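Local coordinates for PfVFT1 (Plasmodium falciparum, PDB 5JKQ), which is probably a solute-binding protein of the Venus flytrap type, with two lobes that would hold a ligand between them, at residues V9-K12 and A13-L16; V135-A138 and L139-D143; Y150-S153 and N154-L157. The protein carries 3 engineered substitutions. One frame throughout, in Å; residues are numbered along the deposited sequence.

Interaction 1 (V9-K12 and A13-L16). Engineered in segment 13-16: Ala13 (natural residue Ser).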
# COMPACT_ATOMS: atom_id res chain seq x y z
N VAL A 9 2.31 5.11 26.41
CA VAL A 9 3.20 5.95 25.62
C VAL A 9 2.47 7.18 25.12
O VAL A 9 1.29 7.12 24.77
CB VAL A 9 3.79 5.16 24.42
CG1 VAL A 9 4.46 6.09 23.40
CG2 VAL A 9 4.77 4.11 24.90
N ASN A 10 3.17 8.31 25.09
CA ASN A 10 2.65 9.52 24.48
C ASN A 10 2.79 9.45 22.96
O ASN A 10 3.80 9.86 22.40
CB ASN A 10 3.37 10.76 25.02
CG ASN A 10 2.86 12.05 24.41
OD1 ASN A 10 1.85 12.07 23.72
ND2 ASN A 10 3.57 13.15 24.68
N ASN A 11 1.78 8.89 22.31
CA ASN A 11 1.74 8.85 20.85
C ASN A 11 1.30 10.20 20.31
O ASN A 11 0.12 10.54 20.34
CB ASN A 11 0.79 7.74 20.37
CG ASN A 11 0.87 7.50 18.88
OD1 ASN A 11 1.44 8.30 18.13
ND2 ASN A 11 0.28 6.40 18.42
N LYS A 12 2.26 10.98 19.82
CA LYS A 12 1.98 12.31 19.31
C LYS A 12 1.30 12.28 17.94
O LYS A 12 0.89 13.32 17.42
CB LYS A 12 3.27 13.13 19.23
CG LYS A 12 3.93 13.39 20.59
CD LYS A 12 4.84 14.62 20.53
CE LYS A 12 5.52 14.89 21.86
NZ LYS A 12 6.51 13.83 22.21
N ALA A 13 1.19 11.09 17.36
CA ALA A 13 0.57 10.92 16.05
C ALA A 13 -0.78 10.22 16.14
O ALA A 13 -1.39 9.91 15.12
CB ALA A 13 1.51 10.13 15.14
N LYS A 14 -1.26 9.97 17.36
CA LYS A 14 -2.48 9.20 17.54
C LYS A 14 -3.69 9.88 16.91
O LYS A 14 -4.42 9.27 16.13
CB LYS A 14 -2.75 8.97 19.03
CG LYS A 14 -3.78 7.87 19.29
CD LYS A 14 -4.76 8.26 20.37
CE LYS A 14 -5.78 7.18 20.65
NZ LYS A 14 -6.64 6.89 19.46
N ARG A 15 -3.89 11.15 17.24
CA ARG A 15 -5.02 11.90 16.70
C ARG A 15 -4.87 12.12 15.20
O ARG A 15 -5.86 12.15 14.47
CB ARG A 15 -5.17 13.24 17.43
CG ARG A 15 -6.47 13.96 17.13
CD ARG A 15 -6.74 15.02 18.19
NE ARG A 15 -5.68 16.02 18.26
CZ ARG A 15 -5.83 17.33 18.04
NH1 ARG A 15 -7.02 17.84 17.73
NH2 ARG A 15 -4.78 18.13 18.14
N LEU A 16 -3.63 12.26 14.74
CA LEU A 16 -3.35 12.39 13.32
C LEU A 16 -3.78 11.12 12.58
O LEU A 16 -4.36 11.18 11.50
CB LEU A 16 -1.86 12.67 13.09
CG LEU A 16 -1.32 12.52 11.66
CD1 LEU A 16 -2.02 13.48 10.70
CD2 LEU A 16 0.19 12.74 11.64
O HOH W 1 -1.69 13.91 16.35
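Asn11 and Ala13 form an Asx turn that shares its residues with the type I beta turn from Asn11 to Lys14, at the entrance to helix 14-29. The side chain of Asn11 carries much of the polar contact. Its CB rests against CB of Lys14, and the two side chains cross at about a right angle. CG comes 3.6 Å from N of Lys14. With CG anti to the backbone N (chi1 -171°), the amide is carried to the backbone just before the helix, where OD1 accepts a hydrogen bond from N of Ala13 at 2.9 Å. That donor stands above the plane of the amide, 36° out of it. ND2 faces the start of the helix and lies 4.0 Å from both CA and CB of Lys14.

The main-chain oxygen of the same asparagine is used as well: N of Lys14 reaches Asn11 O in a weak bond of 3.3 Å that closes the beta turn. Ala13, the N-cap residue, is an engineered replacement of a natural serine; its methyl lies 3.5 Å from Asn11 OD1 and touches Phe280 of strand 265-281. Further round, Lys14 turns its ammonium group to Asp18. A water finishes this first turn, donating to Lys12 O at 2.9 Å and accepting a weak bond from N of Leu16 at 3.0 Å.

Interaction 2 (V135-A138 and L139-D143)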
# COMPACT_ATOMS: atom_id res chain seq x y z
N VAL A 135 12.64 7.16 3.37
CA VAL A 135 11.57 7.99 3.93
C VAL A 135 11.37 7.67 5.40
O VAL A 135 10.99 8.54 6.19
CB VAL A 135 10.24 7.78 3.16
CG1 VAL A 135 9.16 8.72 3.69
CG2 VAL A 135 10.45 8.00 1.67
N PHE A 136 11.62 6.42 5.79
CA PHE A 136 11.41 5.99 7.17
C PHE A 136 12.40 6.65 8.13
O PHE A 136 12.11 6.80 9.32
CB PHE A 136 11.49 4.47 7.27
CG PHE A 136 10.42 3.75 6.49
CD1 PHE A 136 9.08 3.95 6.78
CD2 PHE A 136 10.76 2.88 5.47
CE1 PHE A 136 8.10 3.29 6.06
CE2 PHE A 136 9.78 2.22 4.75
CZ PHE A 136 8.45 2.42 5.05
N VAL A 137 13.57 7.02 7.62
CA VAL A 137 14.56 7.74 8.41
C VAL A 137 14.06 9.17 8.65
O VAL A 137 14.10 9.67 9.78
CB VAL A 137 15.95 7.76 7.72
CG1 VAL A 137 16.78 8.97 8.14
CG2 VAL A 137 16.69 6.47 8.02
N ALA A 138 13.59 9.81 7.59
CA ALA A 138 13.06 11.16 7.67
C ALA A 138 11.87 11.21 8.62
O ALA A 138 11.68 12.19 9.34
CB ALA A 138 12.67 11.66 6.29
N LEU A 139 11.08 10.14 8.61
CA LEU A 139 9.91 10.05 9.47
C LEU A 139 10.32 9.97 10.94
O LEU A 139 9.78 10.67 11.78
CB LEU A 139 9.06 8.84 9.09
CG LEU A 139 7.74 8.67 9.85
CD1 LEU A 139 6.81 9.85 9.58
CD2 LEU A 139 7.08 7.36 9.48
N ASN A 140 11.29 9.10 11.23
CA ASN A 140 11.78 8.93 12.59
C ASN A 140 12.56 10.16 13.06
O ASN A 140 12.79 10.33 14.26
CB ASN A 140 12.66 7.68 12.69
CG ASN A 140 12.99 7.31 14.13
OD1 ASN A 140 12.14 7.37 15.01
ND2 ASN A 140 14.24 6.93 14.37
N ASP A 141 12.98 11.00 12.12
CA ASP A 141 13.71 12.22 12.43
C ASP A 141 12.80 13.45 12.42
O ASP A 141 13.26 14.58 12.58
CB ASP A 141 14.87 12.42 11.44
CG ASP A 141 15.98 11.41 11.63
OD1 ASP A 141 16.08 10.80 12.72
OD2 ASP A 141 16.77 11.21 10.68
N LYS A 142 11.50 13.22 12.23
CA LYS A 142 10.50 14.28 12.26
C LYS A 142 10.70 15.33 11.17
O LYS A 142 10.32 16.49 11.33
CB LYS A 142 10.50 14.98 13.63
CG LYS A 142 10.41 14.03 14.82
CD LYS A 142 9.91 14.75 16.07
CE LYS A 142 10.88 15.82 16.54
NZ LYS A 142 10.27 16.70 17.58
N ASP A 143 11.30 14.92 10.05
CA ASP A 143 11.36 15.78 8.87
C ASP A 143 10.00 15.81 8.18
O ASP A 143 9.69 16.74 7.44
CB ASP A 143 12.44 15.29 7.90
CG ASP A 143 13.84 15.42 8.46
OD1 ASP A 143 14.14 16.46 9.10
OD2 ASP A 143 14.65 14.49 8.27
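The carbonyl oxygen of Ala138 is gripped from the chain that follows it. N of Asp143 makes the stronger bond, 2.8 Å to Ala138 O, and approaches only 17° off the carbonyl plane. N of Asp141 adds a weak bond to the same oxygen.

Upstream the pattern is still that of a regular helix: N of Leu139 bonds to Val135 O at 2.9 Å and N of Asn140 to Phe136 O at 3.1 Å, the latter donor standing above its carbonyl plane. The regularity fades at Asp141, whose N holds Val137 O in a bent, weak bond. Lys142 then takes a positive phi of 63°, leaving the helical angles, and its N bonds to Leu139 O. Together with the bond from Asp143 N to Ala138 O, this makes a Schellman motif, a common way for a helix to end, and here it terminates helix 135-140.

Val137 and Asp141 lie side by side and point the same way; with CG of Asp141 beside its own backbone N (chi1 -70°), OD2 comes 3.4 Å from CG1 of Val137. The same OD2 lies 3.2 Å from Val137 O, an encounter of two acceptors that would probably be mildly unfavourable. Asp143 sets its CB 4.0 Å from the methyl of Ala138, and both residues touch Tyr132 of strand 126-132. On the helix flank, CB of Leu139 rests over Val135 O, while its side chain touches Leu168 of strand 168-170 and Tyr279 of strand 265-281.

Interaction 3 (Y150-S153 and N154-L157)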
# COMPACT_ATOMS: atom_id res chain seq x y z
N TYR A 150 1.16 4.91 -0.52
CA TYR A 150 1.42 3.81 -1.44
C TYR A 150 2.34 2.75 -0.85
O TYR A 150 2.40 1.63 -1.36
CB TYR A 150 2.01 4.33 -2.77
CG TYR A 150 3.38 4.98 -2.70
CD1 TYR A 150 4.51 4.25 -2.39
CD2 TYR A 150 3.53 6.33 -3.00
CE1 TYR A 150 5.76 4.84 -2.35
CE2 TYR A 150 4.77 6.93 -2.96
CZ TYR A 150 5.88 6.18 -2.64
OH TYR A 150 7.12 6.78 -2.60
N PHE A 151 3.03 3.09 0.23
CA PHE A 151 4.00 2.18 0.83
C PHE A 151 3.35 0.87 1.24
O PHE A 151 2.21 0.84 1.72
CB PHE A 151 4.66 2.83 2.04
CG PHE A 151 5.68 3.87 1.68
CD1 PHE A 151 6.99 3.50 1.42
CD2 PHE A 151 5.33 5.20 1.58
CE1 PHE A 151 7.93 4.45 1.07
CE2 PHE A 151 6.26 6.15 1.23
CZ PHE A 151 7.56 5.78 0.98
N LEU A 152 4.07 -0.23 1.03
CA LEU A 152 3.56 -1.56 1.35
C LEU A 152 3.31 -1.71 2.85
O LEU A 152 4.01 -1.12 3.67
CB LEU A 152 4.55 -2.63 0.88
CG LEU A 152 4.88 -2.64 -0.61
CD1 LEU A 152 5.87 -3.76 -0.91
CD2 LEU A 152 3.63 -2.80 -1.46
N SER A 153 2.30 -2.51 3.18
CA SER A 153 1.97 -2.79 4.57
C SER A 153 2.99 -3.72 5.21
O SER A 153 3.01 -3.90 6.43
CB SER A 153 0.57 -3.41 4.66
OG SER A 153 -0.41 -2.52 4.15
N ASN A 154 3.85 -4.31 4.38
CA ASN A 154 4.86 -5.26 4.83
C ASN A 154 6.28 -4.68 4.70
O ASN A 154 7.26 -5.43 4.63
CB ASN A 154 4.74 -6.56 4.04
CG ASN A 154 5.45 -7.73 4.70
OD1 ASN A 154 5.71 -7.71 5.90
ND2 ASN A 154 5.75 -8.76 3.91
N SER A 155 6.38 -3.36 4.67
CA SER A 155 7.65 -2.69 4.42
C SER A 155 8.65 -2.88 5.56
O SER A 155 8.27 -2.95 6.73
CB SER A 155 7.43 -1.19 4.20
OG SER A 155 6.58 -0.95 3.09
N ARG A 156 9.93 -2.97 5.20
CA ARG A 156 11.01 -3.00 6.17
C ARG A 156 11.20 -1.63 6.80
O ARG A 156 11.70 -0.70 6.16
CB ARG A 156 12.32 -3.44 5.51
CG ARG A 156 12.39 -4.90 5.11
CD ARG A 156 13.57 -5.19 4.19
NE ARG A 156 13.29 -4.81 2.80
CZ ARG A 156 13.58 -3.64 2.24
NH1 ARG A 156 14.19 -2.68 2.94
NH2 ARG A 156 13.27 -3.42 0.97
N LEU A 157 10.80 -1.50 8.06
CA LEU A 157 10.96 -0.24 8.79
C LEU A 157 12.38 -0.15 9.36
O LEU A 157 12.59 -0.38 10.55
CB LEU A 157 9.92 -0.13 9.90
CG LEU A 157 8.47 -0.28 9.44
CD1 LEU A 157 7.51 -0.10 10.61
CD2 LEU A 157 8.15 0.69 8.32
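Between Leu152 and Ser155 the chain makes a type I beta turn. Leu152 and Ser155 are both extended; of the two residues between them, Ser153 is near-helical and Asn154 has a wider phi, as the central residues of a type I turn do, and the bend brings CA of Leu152 and CA of Ser155 to 5.2 Å. The bond that closes the turn, from Ser155 N to Leu152 O, is long and weak at 3.4 Å.

A side chain does the firmer work. In Ser155, OG lies beside its own backbone N (chi1 -59°), which swings the hydroxyl back across the mouth of the turn, where it donates to Leu152 O at 2.6 Å. It comes in from well to the side of the carbonyl, at a C=O...O angle of 116° and tilted 34° from the plane. The hydroxyl of Tyr279, in strand 265-281, also bonds to Leu152 O, so the backbone N and side chain of Ser155 share the acceptor with a third group. OG also lies 3.4 Å from CB of Leu152.

Ahead of the turn two aromatic rings overlap: CE1 of Tyr150 stands 3.7 Å above the centre of the Phe151 ring. Phe151 also meets the ring of Phe136 in helix 135-140, and backbone hydrogen bonds of Phe151 with Ser277 and of Ser153 with Gly275 fasten the approach to strand 265-281. This is a type I turn with its first carbonyl bound by the main chain and the hydroxyl of its fourth residue, set against a long strand of the bi-lobed Venus flytrap fold.

From the N terminus the three contacts follow in series, each closing only a few residues of chain, and none nests in or crosses another. Interaction 1 starts helix 14-29, interaction 2 ends helix 135-140, and interaction 3 turns the loop between strands 146-147 and 168-170. The first stands apart, its nearest atoms about 7 Å from interaction 2 and about 12 Å from interaction 3. The other two touch: Phe136 CE1 packs on Leu157 CD2 at 3.4 Å, and Val135 meets Phe151. Strand 265-281 joins all three, with Phe280 against interaction 1 and Tyr279 against both interactions 2 and 3.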